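Local coordinates for FHA domain-containing protein FhaA (Mycobacterium tuberculosis, PDB 3PO8) that binds phosphothreonine-bearing partners such as phosphorylated MviN and PknB through this FHA domain, and regulates cell growth and peptidoglycan synthesis, at residues R21-D32 with V42-W51; T64-A72 with D81-H89. All coordinates share one frame; numbering follows the deposited sequence.

Contact 1 (R21-D32 with V42-W51); sequences REGSNIIGRGQD and VSRRHLEIRW. With PO4 (phosphate ion), chain B.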
loop_
_atom_site.group_PDB
_atom_site.type_symbol
_atom_site.label_atom_id
_atom_site.label_comp_id
_atom_site.label_asym_id
_atom_site.label_seq_id
_atom_site.Cartn_x
_atom_site.Cartn_y
_atom_site.Cartn_z
ATOM N N ARG A 21 -0.369 10.310 2.054
ATOM C CA ARG A 21 -0.836 11.680 1.933
ATOM C C ARG A 21 -2.330 11.681 1.676
ATOM O O ARG A 21 -2.891 10.696 1.195
ATOM C CB ARG A 21 -0.132 12.357 0.755
ATOM C CG ARG A 21 1.398 12.328 0.839
ATOM C CD ARG A 21 2.074 12.961 -0.377
ATOM N NE ARG A 21 3.030 12.062 -1.034
ATOM C CZ ARG A 21 3.505 12.230 -2.272
ATOM N NH1 ARG A 21 3.126 13.266 -3.021
ATOM N NH2 ARG A 21 4.361 11.354 -2.774
ATOM N N GLU A 22 -2.985 12.788 1.977
ATOM C CA GLU A 22 -4.387 12.940 1.651
ATOM C C GLU A 22 -4.565 12.778 0.149
ATOM O O GLU A 22 -3.786 13.282 -0.657
ATOM C CB GLU A 22 -4.872 14.318 2.114
ATOM C CG GLU A 22 -6.333 14.580 1.875
ATOM C CD GLU A 22 -6.782 15.903 2.453
ATOM O OE1 GLU A 22 -6.193 16.354 3.470
ATOM O OE2 GLU A 22 -7.732 16.482 1.871
ATOM N N GLY A 23 -5.595 12.030 -0.224
ATOM C CA GLY A 23 -5.895 11.780 -1.599
ATOM C C GLY A 23 -5.474 10.385 -1.999
ATOM O O GLY A 23 -5.495 9.438 -1.215
ATOM N N SER A 24 -5.149 10.270 -3.265
ATOM C CA SER A 24 -4.743 9.025 -3.857
ATOM C C SER A 24 -3.234 8.798 -3.708
ATOM O O SER A 24 -2.434 9.700 -3.948
ATOM C CB SER A 24 -5.133 9.038 -5.325
ATOM O OG SER A 24 -4.491 8.016 -6.026
ATOM N N ASN A 25 -2.863 7.589 -3.308
ATOM C CA ASN A 25 -1.467 7.186 -3.156
ATOM C C ASN A 25 -1.235 5.924 -3.948
ATOM O O ASN A 25 -1.748 4.871 -3.556
ATOM C CB ASN A 25 -1.143 6.890 -1.682
ATOM C CG ASN A 25 -1.331 8.084 -0.772
ATOM O OD1 ASN A 25 -0.365 8.761 -0.426
ATOM N ND2 ASN A 25 -2.572 8.350 -0.376
ATOM N N ILE A 26 -0.511 6.013 -5.053
ATOM C CA ILE A 26 -0.321 4.870 -5.937
ATOM C C ILE A 26 0.946 4.116 -5.589
ATOM O O ILE A 26 2.007 4.695 -5.427
ATOM C CB ILE A 26 -0.232 5.333 -7.423
ATOM C CG1 ILE A 26 -1.509 6.099 -7.814
ATOM C CG2 ILE A 26 0.115 4.165 -8.386
ATOM C CD1 ILE A 26 -2.768 5.288 -7.858
ATOM N N ILE A 27 0.810 2.801 -5.443
ATOM C CA ILE A 27 1.943 1.903 -5.279
ATOM C C ILE A 27 2.119 1.139 -6.572
ATOM O O ILE A 27 1.161 0.609 -7.122
ATOM C CB ILE A 27 1.707 0.913 -4.122
ATOM C CG1 ILE A 27 1.498 1.630 -2.809
ATOM C CG2 ILE A 27 2.858 -0.052 -4.003
ATOM C CD1 ILE A 27 1.089 0.680 -1.739
ATOM N N GLY A 28 3.350 1.057 -7.055
ATOM C CA GLY A 28 3.623 0.327 -8.282
ATOM C C GLY A 28 5.072 0.362 -8.606
ATOM O O GLY A 28 5.867 0.889 -7.847
ATOM N N ARG A 29 5.397 -0.206 -9.752
ATOM C CA ARG A 29 6.767 -0.276 -10.214
ATOM C C ARG A 29 7.142 0.954 -11.043
ATOM O O ARG A 29 8.350 1.223 -11.243
ATOM C CB ARG A 29 6.920 -1.550 -11.048
ATOM C CG ARG A 29 8.283 -1.770 -11.658
ATOM C CD ARG A 29 8.489 -3.179 -12.123
ATOM N NE ARG A 29 7.278 -3.719 -12.686
ATOM C CZ ARG A 29 6.862 -3.557 -13.936
ATOM N NH1 ARG A 29 7.585 -2.883 -14.826
ATOM N NH2 ARG A 29 5.705 -4.103 -14.297
ATOM N N GLY A 30 6.144 1.701 -11.504
ATOM C CA GLY A 30 6.368 2.813 -12.444
ATOM C C GLY A 30 6.837 4.088 -11.770
ATOM O O GLY A 30 6.632 4.261 -10.590
ATOM N N GLN A 31 7.420 5.006 -12.544
ATOM C CA GLN A 31 7.947 6.250 -11.976
ATOM C C GLN A 31 6.868 7.228 -11.540
ATOM O O GLN A 31 7.153 8.152 -10.775
ATOM C CB GLN A 31 8.988 6.929 -12.895
ATOM C CG GLN A 31 8.448 7.556 -14.129
ATOM C CD GLN A 31 9.541 8.176 -14.989
ATOM O OE1 GLN A 31 10.636 7.621 -15.149
ATOM N NE2 GLN A 31 9.248 9.325 -15.546
ATOM N N ASP A 32 5.625 7.035 -11.986
ATOM C CA ASP A 32 4.521 7.876 -11.501
ATOM C C ASP A 32 3.990 7.436 -10.117
ATOM O O ASP A 32 3.191 8.155 -9.492
ATOM C CB ASP A 32 3.388 8.072 -12.546
ATOM C CG ASP A 32 2.865 6.781 -13.153
ATOM O OD1 ASP A 32 3.406 5.691 -12.873
ATOM O OD2 ASP A 32 1.898 6.864 -13.966
ATOM N N VAL A 42 5.174 -6.621 -9.682
ATOM C CA VAL A 42 4.308 -5.514 -9.319
ATOM C C VAL A 42 4.031 -4.706 -10.582
ATOM O O VAL A 42 4.957 -4.367 -11.326
ATOM C CB VAL A 42 4.996 -4.638 -8.254
ATOM C CG1 VAL A 42 4.207 -3.335 -7.983
ATOM C CG2 VAL A 42 5.176 -5.462 -7.013
ATOM N N SER A 43 2.776 -4.383 -10.819
ATOM C CA SER A 43 2.378 -3.639 -12.017
ATOM C C SER A 43 2.875 -2.195 -11.927
ATOM O O SER A 43 3.208 -1.708 -10.850
ATOM C CB SER A 43 0.868 -3.688 -12.221
ATOM O OG SER A 43 0.487 -4.992 -12.577
ATOM N N ARG A 44 2.944 -1.516 -13.067
ATOM C CA ARG A 44 3.425 -0.129 -13.099
ATOM C C ARG A 44 2.586 0.731 -12.138
ATOM O O ARG A 44 3.115 1.508 -11.353
ATOM C CB ARG A 44 3.406 0.416 -14.525
ATOM C CG ARG A 44 4.548 -0.115 -15.342
ATOM C CD ARG A 44 4.315 0.145 -16.806
ATOM N NE ARG A 44 3.493 -0.910 -17.399
ATOM C CZ ARG A 44 2.901 -0.828 -18.589
ATOM N NH1 ARG A 44 3.022 0.267 -19.337
ATOM N NH2 ARG A 44 2.179 -1.850 -19.041
ATOM N N ARG A 45 1.272 0.592 -12.226
ATOM C CA ARG A 45 0.343 1.184 -11.246
ATOM C C ARG A 45 -0.464 0.020 -10.698
ATOM O O ARG A 45 -1.346 -0.510 -11.369
ATOM C CB ARG A 45 -0.565 2.204 -11.921
ATOM C CG ARG A 45 0.215 3.336 -12.552
ATOM C CD ARG A 45 -0.718 4.336 -13.251
ATOM N NE ARG A 45 -1.229 5.304 -12.289
ATOM C CZ ARG A 45 -2.110 6.268 -12.554
ATOM N NH1 ARG A 45 -2.624 6.420 -13.774
ATOM N NH2 ARG A 45 -2.483 7.089 -11.583
ATOM N N HIS A 46 -0.110 -0.437 -9.503
ATOM C CA HIS A 46 -0.598 -1.714 -9.010
ATOM C C HIS A 46 -1.798 -1.599 -8.102
ATOM O O HIS A 46 -2.777 -2.340 -8.249
ATOM C CB HIS A 46 0.524 -2.460 -8.308
ATOM C CG HIS A 46 0.216 -3.895 -8.021
ATOM N ND1 HIS A 46 0.837 -4.924 -8.691
ATOM C CD2 HIS A 46 -0.587 -4.472 -7.098
ATOM C CE1 HIS A 46 0.401 -6.076 -8.218
ATOM N NE2 HIS A 46 -0.469 -5.832 -7.249
ATOM N N LEU A 47 -1.708 -0.712 -7.117
ATOM C CA LEU A 47 -2.822 -0.454 -6.252
ATOM C C LEU A 47 -2.799 0.995 -5.863
ATOM O O LEU A 47 -1.778 1.660 -5.989
ATOM C CB LEU A 47 -2.836 -1.382 -5.029
ATOM C CG LEU A 47 -1.661 -1.268 -4.068
ATOM C CD1 LEU A 47 -1.889 -0.159 -3.030
ATOM C CD2 LEU A 47 -1.409 -2.576 -3.309
ATOM N N GLU A 48 -3.953 1.484 -5.412
ATOM C CA GLU A 48 -4.065 2.801 -4.844
ATOM C C GLU A 48 -4.542 2.697 -3.428
ATOM O O GLU A 48 -5.314 1.818 -3.101
ATOM C CB GLU A 48 -5.013 3.663 -5.677
ATOM C CG GLU A 48 -6.470 3.481 -5.481
ATOM C CD GLU A 48 -7.318 4.649 -6.044
ATOM O OE1 GLU A 48 -6.830 5.816 -6.180
ATOM O OE2 GLU A 48 -8.493 4.365 -6.328
ATOM N N ILE A 49 -4.068 3.592 -2.580
ATOM C CA ILE A 49 -4.619 3.749 -1.245
ATOM C C ILE A 49 -5.137 5.168 -1.167
ATOM O O ILE A 49 -4.382 6.120 -1.366
ATOM C CB ILE A 49 -3.634 3.470 -0.123
ATOM C CG1 ILE A 49 -3.159 2.016 -0.202
ATOM C CG2 ILE A 49 -4.306 3.700 1.222
ATOM C CD1 ILE A 49 -1.972 1.628 0.668
ATOM N N ARG A 50 -6.429 5.290 -0.896
ATOM C CA ARG A 50 -7.109 6.567 -0.770
ATOM C C ARG A 50 -7.222 6.930 0.693
ATOM O O ARG A 50 -7.746 6.150 1.458
ATOM C CB ARG A 50 -8.468 6.470 -1.431
ATOM C CG ARG A 50 -8.312 6.162 -2.929
ATOM C CD ARG A 50 -9.583 6.329 -3.742
ATOM N NE ARG A 50 -10.697 5.583 -3.192
ATOM C CZ ARG A 50 -11.094 4.373 -3.588
ATOM N NH1 ARG A 50 -10.461 3.717 -4.539
ATOM N NH2 ARG A 50 -12.135 3.809 -2.999
ATOM N N TRP A 51 -6.722 8.106 1.061
ATOM C CA TRP A 51 -6.650 8.512 2.458
ATOM C C TRP A 51 -7.311 9.868 2.665
ATOM O O TRP A 51 -7.014 10.809 1.957
ATOM C CB TRP A 51 -5.178 8.594 2.847
ATOM C CG TRP A 51 -4.884 9.066 4.235
ATOM C CD1 TRP A 51 -4.134 10.150 4.572
ATOM C CD2 TRP A 51 -5.281 8.454 5.468
ATOM N NE1 TRP A 51 -4.055 10.259 5.935
ATOM C CE2 TRP A 51 -4.732 9.218 6.506
ATOM C CE3 TRP A 51 -6.058 7.331 5.799
ATOM C CZ2 TRP A 51 -4.951 8.914 7.844
ATOM C CZ3 TRP A 51 -6.246 7.011 7.131
ATOM C CH2 TRP A 51 -5.698 7.808 8.139
HETATM P P PO4 B . 1.458 -4.094 -15.834
HETATM O O1 PO4 B . 0.061 -3.527 -15.966
HETATM O O2 PO4 B . 1.888 -4.505 -17.236
HETATM O O3 PO4 B . 2.337 -2.973 -15.343
HETATM O O4 PO4 B . 1.462 -5.316 -14.957
#
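Asn25 grips Ile49 O twice, once with its backbone N and once with its side-chain ND2 (Asn25 ND2 to Ile49 O, 3.0 Å), the two donors arriving from opposite faces of that carbonyl's plane. The other hydrogen of Asn25 ND2 goes back to Arg21 O at 2.8 Å, in the plane of the carbonyl, while OD1 takes Arg21 N and Tyr18 OH. Every polar atom of this buried amide is therefore engaged, and its rotation is fixed. Strands 23-28 and 47-51 are an antiparallel pair in one sheet of the FHA sandwich, and Gly23 and Trp51 exchange N-H to O bonds at its far end. Ile27 O serves two donors, His46 N at 2.9 Å and Leu47 N at 3.2 Å, the signature of a classic beta bulge. Ile27 CD1 and Leu47 CD1 press together at 3.4 Å, tight for two methyls, and both side chains point into the sandwich, where Leu87 and Ile85 of strand 84-87 meet them. Beyond the bulge come the Gly-Arg and Ser-x-x-His signatures of FHA domains, here Gly28-Arg29 and Ser43 to His46. The phosphate ion bound by Ser43 and Arg44, probably from the crystallisation liquor, lies where a phosphothreonine phosphate would be expected. Ser43 OG donates to phosphate O4 at 2.6 Å. Arg44 N reaches phosphate O3 almost straight (170° at the hydrogen), and the Arg44 side chain, folded at chi3 (-85°), adds NE to the same O3 and NH2 to O2. Arg29 NE bonds Val42 O at 2.8 Å, nearly along the C=O axis; Arg29 NH2 adds a weak second bond and stays 3.7 Å from phosphate O3, near but not bonded. His46 is pinned at both ring nitrogens: ND1 accepts Ser43 N, exactly in the ring plane, and NE2 bonds Gly66 O.

Contact 2 (T64-A72 with D81-H89); sequences TNGTTVNNA and DGDVIRLGH. With PO4 (phosphate ion), chain B.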
loop_
_atom_site.group_PDB
_atom_site.type_symbol
_atom_site.label_atom_id
_atom_site.label_comp_id
_atom_site.label_asym_id
_atom_site.label_seq_id
_atom_site.Cartn_x
_atom_site.Cartn_y
_atom_site.Cartn_z
ATOM N N THR A 64 -1.786 -7.099 -12.857
ATOM C CA THR A 64 -1.594 -8.364 -13.555
ATOM C C THR A 64 -1.629 -9.520 -12.548
ATOM O O THR A 64 -2.285 -10.524 -12.777
ATOM C CB THR A 64 -0.281 -8.321 -14.314
ATOM O OG1 THR A 64 -0.346 -7.288 -15.312
ATOM C CG2 THR A 64 0.033 -9.671 -14.960
ATOM N N ASN A 65 -0.943 -9.362 -11.420
ATOM C CA ASN A 65 -0.777 -10.468 -10.452
ATOM C C ASN A 65 -1.666 -10.402 -9.217
ATOM O O ASN A 65 -1.655 -11.314 -8.400
ATOM C CB ASN A 65 0.692 -10.607 -10.064
ATOM C CG ASN A 65 1.541 -11.080 -11.228
ATOM O OD1 ASN A 65 1.119 -11.927 -11.996
ATOM N ND2 ASN A 65 2.746 -10.557 -11.349
ATOM N N GLY A 66 -2.426 -9.330 -9.095
ATOM C CA GLY A 66 -3.320 -9.138 -7.953
ATOM C C GLY A 66 -2.666 -8.635 -6.685
ATOM O O GLY A 66 -1.457 -8.484 -6.603
ATOM N N THR A 67 -3.516 -8.401 -5.702
ATOM C CA THR A 67 -3.110 -7.892 -4.405
ATOM C C THR A 67 -3.805 -8.725 -3.348
ATOM O O THR A 67 -4.954 -9.095 -3.505
ATOM C CB THR A 67 -3.501 -6.397 -4.245
ATOM O OG1 THR A 67 -2.885 -5.632 -5.279
ATOM C CG2 THR A 67 -3.088 -5.847 -2.899
ATOM N N THR A 68 -3.114 -9.014 -2.254
ATOM C CA THR A 68 -3.766 -9.591 -1.080
ATOM C C THR A 68 -3.521 -8.747 0.149
ATOM O O THR A 68 -2.536 -8.025 0.249
ATOM C CB THR A 68 -3.333 -11.030 -0.747
ATOM O OG1 THR A 68 -1.963 -11.053 -0.353
ATOM C CG2 THR A 68 -3.485 -11.929 -1.937
ATOM N N VAL A 69 -4.469 -8.811 1.062
ATOM C CA VAL A 69 -4.294 -8.221 2.388
ATOM C C VAL A 69 -4.566 -9.318 3.400
ATOM O O VAL A 69 -5.601 -9.982 3.336
ATOM C CB VAL A 69 -5.194 -6.993 2.648
ATOM C CG1 VAL A 69 -4.899 -6.384 4.052
ATOM C CG2 VAL A 69 -5.011 -5.955 1.570
ATOM N N ASN A 70 -3.595 -9.527 4.293
ATOM C CA ASN A 70 -3.669 -10.602 5.283
ATOM C C ASN A 70 -3.957 -11.919 4.587
ATOM O O ASN A 70 -4.778 -12.721 5.054
ATOM C CB ASN A 70 -4.690 -10.279 6.364
ATOM C CG ASN A 70 -4.353 -8.995 7.106
ATOM O OD1 ASN A 70 -3.196 -8.558 7.140
ATOM N ND2 ASN A 70 -5.354 -8.394 7.718
ATOM N N ASN A 71 -3.285 -12.106 3.440
ATOM C CA ASN A 71 -3.384 -13.280 2.580
ATOM C C ASN A 71 -4.767 -13.544 1.995
ATOM O O ASN A 71 -5.074 -14.676 1.622
ATOM C CB ASN A 71 -2.858 -14.520 3.311
ATOM C CG ASN A 71 -1.348 -14.452 3.591
ATOM O OD1 ASN A 71 -0.558 -14.074 2.710
ATOM N ND2 ASN A 71 -0.960 -14.806 4.798
ATOM N N ALA A 72 -5.600 -12.506 1.931
ATOM C CA ALA A 72 -6.929 -12.576 1.316
ATOM C C ALA A 72 -6.891 -11.800 0.009
ATOM O O ALA A 72 -6.394 -10.695 -0.014
ATOM C CB ALA A 72 -7.942 -11.945 2.241
ATOM N N ASP A 81 -4.766 -1.025 11.228
ATOM C CA ASP A 81 -3.434 -1.145 11.783
ATOM C C ASP A 81 -3.023 -2.622 11.811
ATOM O O ASP A 81 -3.807 -3.491 12.239
ATOM C CB ASP A 81 -3.453 -0.560 13.192
ATOM C CG ASP A 81 -2.104 -0.554 13.852
ATOM O OD1 ASP A 81 -1.151 0.016 13.320
ATOM O OD2 ASP A 81 -2.011 -1.095 14.970
ATOM N N GLY A 82 -1.824 -2.908 11.295
ATOM C CA GLY A 82 -1.276 -4.238 11.292
ATOM C C GLY A 82 -1.533 -5.047 10.047
ATOM O O GLY A 82 -1.031 -6.166 9.941
ATOM N N ASP A 83 -2.324 -4.509 9.127
ATOM C CA ASP A 83 -2.574 -5.240 7.884
ATOM C C ASP A 83 -1.296 -5.408 7.103
ATOM O O ASP A 83 -0.414 -4.547 7.135
ATOM C CB ASP A 83 -3.619 -4.539 7.023
ATOM C CG ASP A 83 -5.052 -4.741 7.531
ATOM O OD1 ASP A 83 -5.297 -5.529 8.480
ATOM O OD2 ASP A 83 -5.970 -4.116 6.936
ATOM N N VAL A 84 -1.188 -6.543 6.432
ATOM C CA VAL A 84 -0.030 -6.834 5.607
ATOM C C VAL A 84 -0.484 -6.990 4.169
ATOM O O VAL A 84 -1.303 -7.873 3.830
ATOM C CB VAL A 84 0.749 -8.064 6.101
ATOM C CG1 VAL A 84 1.937 -8.322 5.204
ATOM C CG2 VAL A 84 1.225 -7.818 7.541
ATOM N N ILE A 85 -0.000 -6.066 3.340
ATOM C CA ILE A 85 -0.322 -6.075 1.902
ATOM C C ILE A 85 0.727 -6.871 1.149
ATOM O O ILE A 85 1.906 -6.650 1.350
ATOM C CB ILE A 85 -0.364 -4.644 1.331
ATOM C CG1 ILE A 85 -1.326 -3.767 2.132
ATOM C CG2 ILE A 85 -0.731 -4.710 -0.164
ATOM C CD1 ILE A 85 -1.025 -2.309 1.942
ATOM N N ARG A 86 0.319 -7.789 0.284
ATOM C CA ARG A 86 1.264 -8.511 -0.553
ATOM C C ARG A 86 0.982 -8.284 -2.011
ATOM O O ARG A 86 -0.159 -8.329 -2.454
ATOM C CB ARG A 86 1.259 -9.988 -0.238
ATOM C CG ARG A 86 1.861 -10.255 1.106
ATOM C CD ARG A 86 1.803 -11.721 1.498
ATOM N NE ARG A 86 2.439 -11.910 2.802
ATOM C CZ ARG A 86 1.843 -11.798 3.992
ATOM N NH1 ARG A 86 0.546 -11.531 4.102
ATOM N NH2 ARG A 86 2.567 -11.975 5.106
ATOM N N LEU A 87 2.043 -7.986 -2.729
ATOM C CA LEU A 87 1.963 -7.717 -4.149
ATOM C C LEU A 87 3.285 -8.089 -4.734
ATOM O O LEU A 87 4.332 -7.795 -4.162
ATOM C CB LEU A 87 1.648 -6.240 -4.409
ATOM C CG LEU A 87 2.632 -5.147 -4.010
ATOM C CD1 LEU A 87 2.186 -3.813 -4.621
ATOM C CD2 LEU A 87 2.797 -4.988 -2.494
ATOM N N GLY A 88 3.258 -8.745 -5.878
ATOM C CA GLY A 88 4.466 -9.322 -6.420
ATOM C C GLY A 88 5.160 -10.193 -5.397
ATOM O O GLY A 88 4.556 -11.092 -4.815
ATOM N N HIS A 89 6.440 -9.908 -5.182
ATOM C CA HIS A 89 7.266 -10.584 -4.217
ATOM C C HIS A 89 7.429 -9.730 -2.966
ATOM O O HIS A 89 8.251 -10.034 -2.094
ATOM C CB HIS A 89 8.649 -10.856 -4.844
ATOM C CG HIS A 89 8.589 -11.440 -6.227
ATOM N ND1 HIS A 89 8.597 -12.797 -6.462
ATOM C CD2 HIS A 89 8.507 -10.851 -7.444
ATOM C CE1 HIS A 89 8.532 -13.018 -7.764
ATOM N NE2 HIS A 89 8.474 -11.852 -8.381
HETATM P P PO4 B . 1.458 -4.094 -15.834
HETATM O O1 PO4 B . 0.061 -3.527 -15.966
HETATM O O2 PO4 B . 1.888 -4.505 -17.236
HETATM O O3 PO4 B . 2.337 -2.973 -15.343
HETATM O O4 PO4 B . 1.462 -5.316 -14.957
HETATM O O HOH W 1 0.943 -9.712 -6.982
HETATM O O HOH W 2 -1.329 -10.263 2.297
#
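The Asn-Gly signature of FHA domains, Asn65-Gly66, sits at the start of this contact, and Thr64 just before it donates OG1 to phosphate O4 at 2.7 Å, on the rim of what is probably the phosphothreonine site. From there the chain runs into a short antiparallel pairing with strand 84-87. One water bridges Gly66 O, to which it donates, and Gly88 N, from which it accepts. Thr68 and Arg86 then form a hydrogen-bonded pair, Thr68 N to Arg86 O at 3.0 Å and Arg86 N to Thr68 O at 2.9 Å. Past it, Asn70 N donates to Val84 O, and the Asn70 side chain copies a strand's return bond: Asn70 OD1 accepts Val84 N at 2.9 Å. Asn70 ND2 reaches Asp83 OD1 at 3.0 Å, meeting that oxygen from well above the carboxylate plane, with amide and carboxylate turned 81° apart. Having CG beside the backbone N (chi1 -60°) lets Asn70 offer both ends of its amide to Asp83 and Val84, at the start of strand 84-87, from within the type I' turn Val69 to Ala72. Asp83 OD2 is held elsewhere, by Ala80 N and Trp77 NE1. Arg86 stretches out from CG to NE toward the same turn; Asn71 OD1 lies over one face of its guanidinium, 3.1 Å from Arg86 NH1 but at too poor an angle for a hydrogen bond. A second water instead gathers Arg86 NH1, Asn71 N, Val84 O and Thr68 OG1, while Arg86 NE salt-bridges Glu91. Strand 84-87 is flanked in its sheet by strands 68-69 and 90-98, and on the inner side Thr67, Ile85 and Leu87 all rest on Leu47 of strand 47-51 in the facing sheet.

From the N terminus, strand 4-10 and strand 17-19 come first, then residues 21-32 enter contact 1. The chain makes a short excursion through strand 35-36, and 42-51 returns to close it. After strand 56-60 it crosses to the other sheet, where 64-72 opens contact 2; strand 72-73 starts at its end and strand 76-78 follows before 81-89 closes that loop. The two loops thus follow one another without overlap. Contact 1 pairs two strands of the mixed sheet, contact 2 two of the antiparallel six-stranded one. At one end of the sandwich their loops join: Ser43 OG bonds Thr64 N, His46 packs on Thr67 and Leu87, and both contacts bind the same phosphate ion.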